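Local atomic coordinates of Bpsl2520 (Burkholderia pseudomallei K96243, PDB entry 6F03), a protein that is a secreted antigen of a pathogenic bacterium, a putative exported, almost wholly helical protein of the DUF2059 family whose molecular function is not established. Residues T147-K150 against K156-Q159; Q72-I77 against N103-L108; A36-D41 against A128-Y133; A61-A66 against Q119-D124. All blocks are in the same frame, centred on the assembly; numbering follows the deposited sequence.

Contact 1: T147-K150 against K156-Q159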
# COMPACT_ATOMS: atom_id res chain seq x y z
N THR B 147 25.42 -11.73 6.75
CA THR B 147 26.58 -10.95 7.16
C THR B 147 26.27 -9.46 7.17
O THR B 147 26.56 -8.76 8.14
CB THR B 147 27.75 -11.21 6.21
OG1 THR B 147 28.17 -12.58 6.34
CG2 THR B 147 28.91 -10.24 6.53
N PHE B 148 25.64 -8.95 6.10
CA PHE B 148 25.31 -7.53 6.11
C PHE B 148 24.31 -7.20 7.22
O PHE B 148 24.46 -6.19 7.92
CB PHE B 148 24.78 -7.11 4.75
CG PHE B 148 24.10 -5.77 4.76
CD1 PHE B 148 24.85 -4.61 4.86
CD2 PHE B 148 22.71 -5.67 4.68
CE1 PHE B 148 24.24 -3.37 4.89
CE2 PHE B 148 22.08 -4.43 4.70
CZ PHE B 148 22.85 -3.28 4.81
N TYR B 149 23.29 -8.04 7.43
CA TYR B 149 22.26 -7.70 8.41
C TYR B 149 22.78 -7.72 9.85
O TYR B 149 22.29 -6.96 10.69
CB TYR B 149 21.05 -8.63 8.30
CG TYR B 149 20.12 -8.31 7.16
CD1 TYR B 149 19.55 -7.04 7.04
CD2 TYR B 149 19.74 -9.27 6.24
CE1 TYR B 149 18.66 -6.73 6.01
CE2 TYR B 149 18.85 -8.98 5.20
CZ TYR B 149 18.32 -7.70 5.11
OH TYR B 149 17.46 -7.39 4.12
N LYS B 150 23.74 -8.59 10.15
CA LYS B 150 24.37 -8.61 11.46
C LYS B 150 25.46 -7.56 11.62
O LYS B 150 25.88 -7.31 12.74
CB LYS B 150 24.94 -10.01 11.76
CG LYS B 150 23.83 -11.05 11.87
CD LYS B 150 24.26 -12.31 12.61
CE LYS B 150 23.78 -12.30 14.08
NZ LYS B 150 22.26 -12.33 14.22
N LYS B 156 21.47 -1.06 11.85
CA LYS B 156 20.85 0.24 11.66
C LYS B 156 19.81 0.19 10.54
O LYS B 156 18.67 0.66 10.71
CB LYS B 156 21.93 1.29 11.37
CG LYS B 156 21.42 2.72 11.23
CD LYS B 156 21.15 3.33 12.59
CE LYS B 156 20.88 4.84 12.53
NZ LYS B 156 22.11 5.66 12.35
N PHE B 157 20.17 -0.40 9.39
CA PHE B 157 19.30 -0.47 8.23
C PHE B 157 17.95 -1.11 8.58
O PHE B 157 16.89 -0.58 8.25
CB PHE B 157 20.03 -1.27 7.13
CG PHE B 157 19.24 -1.54 5.87
CD1 PHE B 157 19.26 -0.64 4.81
CD2 PHE B 157 18.55 -2.73 5.70
CE1 PHE B 157 18.57 -0.92 3.60
CE2 PHE B 157 17.84 -3.01 4.50
CZ PHE B 157 17.86 -2.10 3.46
N ILE B 158 17.99 -2.23 9.31
CA ILE B 158 16.75 -2.88 9.72
C ILE B 158 15.85 -1.92 10.49
O ILE B 158 14.62 -2.03 10.43
CB ILE B 158 17.06 -4.12 10.56
CG1 ILE B 158 17.65 -5.23 9.70
CG2 ILE B 158 15.80 -4.58 11.32
CD1 ILE B 158 18.30 -6.34 10.55
N GLN B 159 16.42 -1.00 11.26
CA GLN B 159 15.60 -0.13 12.11
C GLN B 159 15.10 1.13 11.41
O GLN B 159 14.01 1.60 11.75
CB GLN B 159 16.34 0.24 13.38
CG GLN B 159 16.61 -0.97 14.24
CD GLN B 159 17.17 -0.60 15.60
OE1 GLN B 159 18.34 -0.24 15.73
NE2 GLN B 159 16.32 -0.69 16.63
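Phe-148 meets Phe-157 in a T-shaped pair: an edge of the Phe-148 ring points at a face of Phe-157, with the two planes at 67° and the ring centroids 5.6 Å apart. CE2 does the closest touching, 4.0 Å from Phe-157 CD2, while CZ lies near CG and CB of the same residue. Both phenylalanines hold CG anti to the backbone N (chi1 166° for Phe-148), which carries each ring out from its helix toward the other; the side chains cross at about a right angle.

Next in sequence, Tyr-149 uses one side of its ring for two partners. CE1 comes within 4.0 Å of Phe-157 CD2, which lies at the tyrosine's edge, and CD1 sits 3.7 Å from CG1 of Ile-158, these two side chains also crossing at about a right angle. No hydrogen bond joins the segments; the grip is apolar, as suits three buried aromatic residues.

The contact fills a helix-helix corner: the chain breaks at Ser-151, and the consecutive helices 139-150 and 152-193 meet at a wide angle. Leu-49 and Ala-52 of helix 40-52 pack on Tyr-149, while Phe-148 stacks on Phe-148 of the second subunit, placing this corner at the dimer interface.

Contact 2: Q72-I77 against N103-L108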
# COMPACT_ATOMS: atom_id res chain seq x y z
N GLN B 72 -11.83 -3.27 7.22
CA GLN B 72 -12.31 -2.27 6.28
C GLN B 72 -13.30 -2.84 5.28
O GLN B 72 -14.07 -2.07 4.70
CB GLN B 72 -11.14 -1.63 5.55
CG GLN B 72 -10.42 -0.61 6.41
CD GLN B 72 -9.14 -0.09 5.80
OE1 GLN B 72 -8.44 0.71 6.43
NE2 GLN B 72 -8.82 -0.53 4.58
N LEU B 73 -13.34 -4.17 5.10
CA LEU B 73 -14.29 -4.79 4.19
C LEU B 73 -15.67 -5.02 4.81
O LEU B 73 -16.58 -5.41 4.08
CB LEU B 73 -13.74 -6.14 3.69
CG LEU B 73 -12.73 -6.10 2.54
CD1 LEU B 73 -12.17 -7.50 2.27
CD2 LEU B 73 -13.38 -5.53 1.29
N VAL B 74 -15.83 -4.81 6.12
CA VAL B 74 -17.10 -5.15 6.76
C VAL B 74 -18.27 -4.44 6.11
O VAL B 74 -19.26 -5.11 5.77
CB VAL B 74 -17.01 -4.87 8.28
CG1 VAL B 74 -18.44 -4.69 8.82
CG2 VAL B 74 -16.35 -6.04 8.98
N PRO B 75 -18.24 -3.12 5.88
CA PRO B 75 -19.40 -2.47 5.25
C PRO B 75 -19.81 -3.11 3.92
O PRO B 75 -21.00 -3.30 3.68
CB PRO B 75 -18.93 -1.02 5.06
CG PRO B 75 -17.89 -0.83 6.11
CD PRO B 75 -17.18 -2.15 6.20
N ALA B 76 -18.84 -3.46 3.07
CA ALA B 76 -19.18 -4.06 1.78
C ALA B 76 -19.73 -5.46 1.94
O ALA B 76 -20.61 -5.87 1.17
CB ALA B 76 -17.98 -4.06 0.84
N ILE B 77 -19.23 -6.23 2.92
CA ILE B 77 -19.76 -7.57 3.12
C ILE B 77 -21.17 -7.51 3.71
O ILE B 77 -22.04 -8.31 3.35
CB ILE B 77 -18.82 -8.42 4.00
CG1 ILE B 77 -17.41 -8.53 3.38
CG2 ILE B 77 -19.39 -9.82 4.21
CD1 ILE B 77 -16.40 -9.17 4.33
N ASN B 103 -25.51 -0.96 14.82
CA ASN B 103 -25.23 -2.11 15.67
C ASN B 103 -24.40 -3.18 14.98
O ASN B 103 -23.42 -3.66 15.56
CB ASN B 103 -26.55 -2.73 16.15
CG ASN B 103 -27.43 -1.74 16.91
OD1 ASN B 103 -26.94 -0.73 17.43
ND2 ASN B 103 -28.73 -2.02 16.96
N ALA B 104 -24.75 -3.56 13.75
CA ALA B 104 -24.10 -4.69 13.11
C ALA B 104 -22.67 -4.37 12.71
O ALA B 104 -21.76 -5.17 12.92
CB ALA B 104 -24.91 -5.13 11.89
N VAL B 105 -22.44 -3.19 12.11
CA VAL B 105 -21.11 -2.85 11.62
C VAL B 105 -20.09 -2.82 12.75
O VAL B 105 -19.04 -3.48 12.62
CB VAL B 105 -21.17 -1.54 10.82
CG1 VAL B 105 -19.76 -1.02 10.52
CG2 VAL B 105 -21.96 -1.74 9.52
N PRO B 106 -20.33 -2.13 13.87
CA PRO B 106 -19.36 -2.18 14.97
C PRO B 106 -19.10 -3.59 15.47
O PRO B 106 -17.97 -3.91 15.87
CB PRO B 106 -20.02 -1.31 16.05
CG PRO B 106 -20.96 -0.42 15.31
CD PRO B 106 -21.47 -1.24 14.17
N LYS B 107 -20.13 -4.44 15.48
CA LYS B 107 -19.97 -5.82 15.94
C LYS B 107 -19.20 -6.66 14.93
O LYS B 107 -18.40 -7.53 15.31
CB LYS B 107 -21.34 -6.42 16.22
CG LYS B 107 -21.36 -7.88 16.64
CD LYS B 107 -22.79 -8.30 16.95
CE LYS B 107 -22.91 -9.74 17.41
NZ LYS B 107 -24.34 -10.06 17.73
N LEU B 108 -19.45 -6.45 13.63
CA LEU B 108 -18.71 -7.19 12.61
C LEU B 108 -17.26 -6.74 12.54
O LEU B 108 -16.35 -7.57 12.40
CB LEU B 108 -19.38 -7.04 11.25
CG LEU B 108 -20.72 -7.75 11.04
CD1 LEU B 108 -21.27 -7.41 9.68
CD2 LEU B 108 -20.52 -9.25 11.17
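Val-74 reaches from its helix into Leu-108, and its two methyl groups carry the contact between them. Starting at CB, which points toward the other helix, the side chain forks at once. CG1, anti to the backbone N (chi1 158°), goes to the leucine side chain: it lies 3.5 Å from Leu-108 CB and 4.0 Å from CD1 of the same residue. The same methyl also approaches Val-105, 4.0 Å from its carbonyl O and 4.3 Å from its CG1, so it is set between two residues one helical turn apart. The other branch, CG2, takes the backbone side of Leu-108, with the carbonyl C and O both at 3.7 Å.

A beta-branched valine suits this place because its short, forked end can touch side chain and main chain together, and the helices come close here: CA of Val-74 is 6.4 Å from CA of Leu-108. Both helices are kinked, each with a proline in the segment, Pro-75 and Pro-106. A proline nitrogen has no hydrogen to give to the preceding turn, which accounts for the missing bonds at these two positions.

Helix 55-84 and helix 90-111 thus pack as successive helices, and Leu-78, a turn beyond Val-74, extends the seam by touching Ala-104, Val-105 and Leu-108. Across it lies the second subunit, whose Thr-184 packs on Val-74 and whose Gln-187 packs on Leu-108.

Contact 3: A36-D41 against A128-Y133; sequences APIDAD and AQYDAY
Ile-38 gives up more surface here than any other residue of the two segments, and it does so through the far end of its longer branch. Its CD1 methyl is 3.9 Å from CB of Tyr-130 and equally far, 3.9 Å, from OD1 of Asp-131. CG1 stands anti to the carbonyl carbon (chi1 -55°), and the extended second torsion (166°) carries CD1 straight out to the helix surface. Isoleucine suits this place because its longer ethyl arm, CG1 and CD1, provides the reach while the CG2 methyl stays near the backbone; CD1 thereby bridges from the extended segment 36-39 to the helix.

Asp-131 is the second contributor. The carboxylate is turned so that OD1 approaches the methyl, a van der Waals contact with an apolar group and not a polar bond. Tyr-130 is the third. It offers its CB to Ile-38, the two side chains crossing at about a right angle, while its aromatic ring goes on to helix 40-52, where it makes a cation-pi interaction with Lys-43 and packs on Ile-46 and Leu-50.

An extended N-terminal segment that touches helix 119-136 through Ile-38 thus leads into a helix start with a side-chain N-cap. Asp-39, just beyond Ile-38, occupies the N-cap position of helix 40-52, and its OD2 accepts a hydrogen bond from the backbone N of Lys-42, the classic way in which an aspartate caps the first turn of a helix.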
# COMPACT_ATOMS: atom_id res chain seq x y z
N ALA B 36 8.48 -25.53 -3.12
CA ALA B 36 9.46 -26.59 -3.38
C ALA B 36 10.23 -27.00 -2.13
O ALA B 36 10.23 -26.29 -1.12
CB ALA B 36 10.46 -26.13 -4.45
N PRO B 37 10.90 -28.16 -2.18
CA PRO B 37 11.70 -28.64 -1.05
C PRO B 37 13.02 -27.87 -0.92
O PRO B 37 13.73 -27.67 -1.91
CB PRO B 37 11.95 -30.12 -1.37
CG PRO B 37 11.13 -30.43 -2.59
CD PRO B 37 10.83 -29.14 -3.28
N ILE B 38 13.29 -27.37 0.28
CA ILE B 38 14.51 -26.61 0.56
C ILE B 38 15.58 -27.58 1.05
O ILE B 38 15.36 -28.32 2.02
CB ILE B 38 14.26 -25.52 1.62
CG1 ILE B 38 13.10 -24.60 1.21
CG2 ILE B 38 15.51 -24.70 1.87
CD1 ILE B 38 12.59 -23.72 2.35
N ASP B 39 16.75 -27.59 0.41
CA ASP B 39 17.80 -28.48 0.88
C ASP B 39 18.32 -28.03 2.25
O ASP B 39 18.14 -26.89 2.68
CB ASP B 39 18.97 -28.56 -0.12
CG ASP B 39 19.63 -27.23 -0.35
OD1 ASP B 39 19.08 -26.40 -1.09
OD2 ASP B 39 20.73 -27.01 0.22
N ALA B 40 19.00 -28.95 2.94
CA ALA B 40 19.28 -28.76 4.36
C ALA B 40 20.19 -27.56 4.61
O ALA B 40 19.94 -26.77 5.53
CB ALA B 40 19.90 -30.04 4.93
N ASP B 41 21.24 -27.39 3.80
CA ASP B 41 22.18 -26.32 4.06
C ASP B 41 21.57 -24.96 3.73
O ASP B 41 21.87 -23.97 4.41
CB ASP B 41 23.48 -26.53 3.26
CG ASP B 41 24.25 -27.75 3.73
OD1 ASP B 41 24.14 -28.09 4.93
OD2 ASP B 41 24.95 -28.38 2.89
N ALA B 128 5.99 -19.24 4.58
CA ALA B 128 6.01 -18.41 3.38
C ALA B 128 7.30 -17.60 3.26
O ALA B 128 7.81 -17.41 2.16
CB ALA B 128 4.79 -17.48 3.36
N GLN B 129 7.86 -17.15 4.39
CA GLN B 129 9.13 -16.43 4.32
C GLN B 129 10.27 -17.35 3.88
O GLN B 129 11.08 -16.97 3.03
CB GLN B 129 9.45 -15.77 5.67
CG GLN B 129 8.52 -14.60 6.03
CD GLN B 129 8.70 -14.12 7.47
OE1 GLN B 129 8.87 -14.92 8.40
NE2 GLN B 129 8.68 -12.79 7.67
N TYR B 130 10.34 -18.57 4.44
CA TYR B 130 11.35 -19.51 3.96
C TYR B 130 11.24 -19.69 2.45
O TYR B 130 12.24 -19.59 1.72
CB TYR B 130 11.21 -20.87 4.64
CG TYR B 130 11.96 -21.01 5.95
CD1 TYR B 130 11.38 -20.60 7.17
CD2 TYR B 130 13.24 -21.56 5.98
CE1 TYR B 130 12.08 -20.73 8.38
CE2 TYR B 130 13.94 -21.69 7.17
CZ TYR B 130 13.36 -21.27 8.36
OH TYR B 130 14.08 -21.42 9.54
N ASP B 131 10.02 -19.98 1.98
CA ASP B 131 9.81 -20.27 0.56
C ASP B 131 10.16 -19.06 -0.31
O ASP B 131 10.83 -19.20 -1.34
CB ASP B 131 8.36 -20.71 0.33
CG ASP B 131 8.06 -22.09 0.93
OD1 ASP B 131 9.02 -22.86 1.16
OD2 ASP B 131 6.86 -22.39 1.21
N ALA B 132 9.75 -17.86 0.12
CA ALA B 132 10.09 -16.69 -0.69
C ALA B 132 11.61 -16.48 -0.78
O ALA B 132 12.14 -16.18 -1.86
CB ALA B 132 9.42 -15.44 -0.11
N TYR B 133 12.34 -16.62 0.34
CA TYR B 133 13.79 -16.43 0.27
C TYR B 133 14.46 -17.51 -0.56
O TYR B 133 15.37 -17.23 -1.34
CB TYR B 133 14.41 -16.37 1.67
CG TYR B 133 14.34 -14.97 2.22
CD1 TYR B 133 15.27 -14.00 1.82
CD2 TYR B 133 13.31 -14.58 3.08
CE1 TYR B 133 15.19 -12.69 2.30
CE2 TYR B 133 13.21 -13.29 3.56
CZ TYR B 133 14.15 -12.35 3.17
OH TYR B 133 14.04 -11.06 3.63

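Contact 4: A61-A66 against Q119-D124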
# COMPACT_ATOMS: atom_id res chain seq x y z
N ALA B 61 3.53 -7.67 11.59
CA ALA B 61 3.03 -6.54 10.80
C ALA B 61 2.14 -6.99 9.65
O ALA B 61 1.27 -6.23 9.21
CB ALA B 61 4.19 -5.72 10.25
N ILE B 62 2.39 -8.17 9.09
CA ILE B 62 1.55 -8.67 8.02
C ILE B 62 0.19 -9.09 8.57
O ILE B 62 -0.84 -8.86 7.94
CB ILE B 62 2.24 -9.83 7.30
CG1 ILE B 62 3.53 -9.36 6.64
CG2 ILE B 62 1.28 -10.47 6.29
CD1 ILE B 62 4.37 -10.48 6.12
N ALA B 63 0.18 -9.73 9.74
CA ALA B 63 -1.08 -10.11 10.37
C ALA B 63 -1.91 -8.87 10.70
O ALA B 63 -3.13 -8.83 10.45
CB ALA B 63 -0.84 -10.92 11.64
N ASN B 64 -1.26 -7.86 11.29
CA ASN B 64 -1.99 -6.66 11.67
C ASN B 64 -2.51 -5.92 10.45
O ASN B 64 -3.60 -5.36 10.49
CB ASN B 64 -1.13 -5.70 12.51
CG ASN B 64 -0.84 -6.25 13.90
OD1 ASN B 64 -1.52 -7.15 14.36
ND2 ASN B 64 0.17 -5.71 14.56
N SER B 65 -1.75 -5.93 9.35
CA SER B 65 -2.26 -5.26 8.15
C SER B 65 -3.46 -6.02 7.55
O SER B 65 -4.44 -5.39 7.10
CB SER B 65 -1.14 -5.10 7.13
OG SER B 65 -1.64 -4.46 5.96
N ALA B 66 -3.40 -7.36 7.52
CA ALA B 66 -4.51 -8.13 6.97
C ALA B 66 -5.77 -7.97 7.83
O ALA B 66 -6.89 -7.85 7.30
CB ALA B 66 -4.12 -9.61 6.84
N GLN B 119 -2.10 -19.04 15.72
CA GLN B 119 -0.79 -19.63 15.57
C GLN B 119 -0.62 -20.24 14.19
O GLN B 119 0.49 -20.25 13.63
CB GLN B 119 -0.56 -20.69 16.65
CG GLN B 119 0.84 -21.32 16.61
CD GLN B 119 1.95 -20.30 16.85
OE1 GLN B 119 1.94 -19.56 17.84
NE2 GLN B 119 2.90 -20.21 15.92
N GLN B 120 -1.72 -20.77 13.62
CA GLN B 120 -1.67 -21.33 12.28
C GLN B 120 -1.27 -20.28 11.26
O GLN B 120 -0.43 -20.54 10.37
CB GLN B 120 -3.04 -21.92 11.93
CG GLN B 120 -3.15 -22.56 10.54
CD GLN B 120 -4.61 -22.91 10.17
OE1 GLN B 120 -5.24 -23.76 10.81
NE2 GLN B 120 -5.15 -22.25 9.15
N PHE B 121 -1.82 -19.07 11.37
CA PHE B 121 -1.41 -18.03 10.44
C PHE B 121 0.07 -17.71 10.60
O PHE B 121 0.81 -17.66 9.61
CB PHE B 121 -2.24 -16.75 10.64
CG PHE B 121 -1.89 -15.68 9.63
CD1 PHE B 121 -2.38 -15.76 8.32
CD2 PHE B 121 -1.04 -14.63 9.97
CE1 PHE B 121 -2.06 -14.80 7.37
CE2 PHE B 121 -0.69 -13.66 9.02
CZ PHE B 121 -1.21 -13.75 7.71
N THR B 122 0.52 -17.50 11.84
CA THR B 122 1.93 -17.21 12.11
C THR B 122 2.85 -18.28 11.54
O THR B 122 3.86 -17.97 10.89
CB THR B 122 2.14 -17.06 13.62
OG1 THR B 122 1.37 -15.95 14.06
CG2 THR B 122 3.62 -16.81 13.95
N ASN B 123 2.53 -19.56 11.80
CA ASN B 123 3.32 -20.65 11.24
C ASN B 123 3.36 -20.56 9.73
O ASN B 123 4.44 -20.65 9.12
CB ASN B 123 2.74 -22.00 11.67
CG ASN B 123 2.91 -22.26 13.14
OD1 ASN B 123 3.66 -21.55 13.83
ND2 ASN B 123 2.23 -23.28 13.64
N ASP B 124 2.20 -20.36 9.10
CA ASP B 124 2.14 -20.33 7.65
C ASP B 124 2.93 -19.16 7.09
O ASP B 124 3.64 -19.30 6.09
CB ASP B 124 0.68 -20.25 7.19
CG ASP B 124 -0.03 -21.59 7.29
OD1 ASP B 124 0.63 -22.62 7.52
OD2 ASP B 124 -1.27 -21.61 7.13
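This is a helix-helix packing contact of an all-helical fold, in which one aromatic ring from helix 119-136 is set against Ala-63 and Ile-62 of helix 55-84. The ring is that of Phe-121. Its CE2 lies 3.8 Å from CB of Ala-63 and also 3.8 Å from Ala-63 CA, so the alanine is touched at side chain and backbone alike, with CD2 a little farther from the same CB. CZ, at the end of the ring, approaches CG2 of Ile-62, which lies at the ring's edge, near its plane, at 4.4 Å.

The phenylalanine holds CG anti to its own backbone N (chi1 -177°), which directs the ring toward helix 55-84. Residue types fit the geometry: a single methyl on Ala-63 leaves room for the ring to reach the main chain, while Ile-62 adds apolar surface at its rim. CA atoms of Ala-63 and Thr-122 stand 7.9 Å apart.

Within the second segment, Gln-119 NE2 gives a hydrogen bond of 2.6 Å to OD1 of Asn-123, one turn on. The donor lies 44° out of the carbonyl plane of the asparagine.

Around the Phe-121 ring, Phe-116 of the same chain and Tyr-176 of the second subunit each make an edge-to-face pair. Leu-172 of that subunit also packs on Phe-121, and its Val-168 on Ile-62, so helices 55-84 and 119-136 meet here against the partner chain.

How the contacts relate
From the N terminus, the arm at 36-41 opens the widest loop, which contact 3 closes only when helix 119-136 arrives. Within it, contact 4 joins helix 55-84 to the start of helix 119-136, and within that again contact 2 pairs helix 55-84 with helix 90-111. These three are therefore concentric, and none cross. Contact 1 follows in series, a tight local loop between helix 139-150 and helix 152-193. Contacts 2 and 4 share helix 55-84, and contacts 3 and 4 share helix 119-136. Contacts 1 and 2 have centres about 41 Å apart, on opposite sides of the chain's centre. All four touch the second subunit.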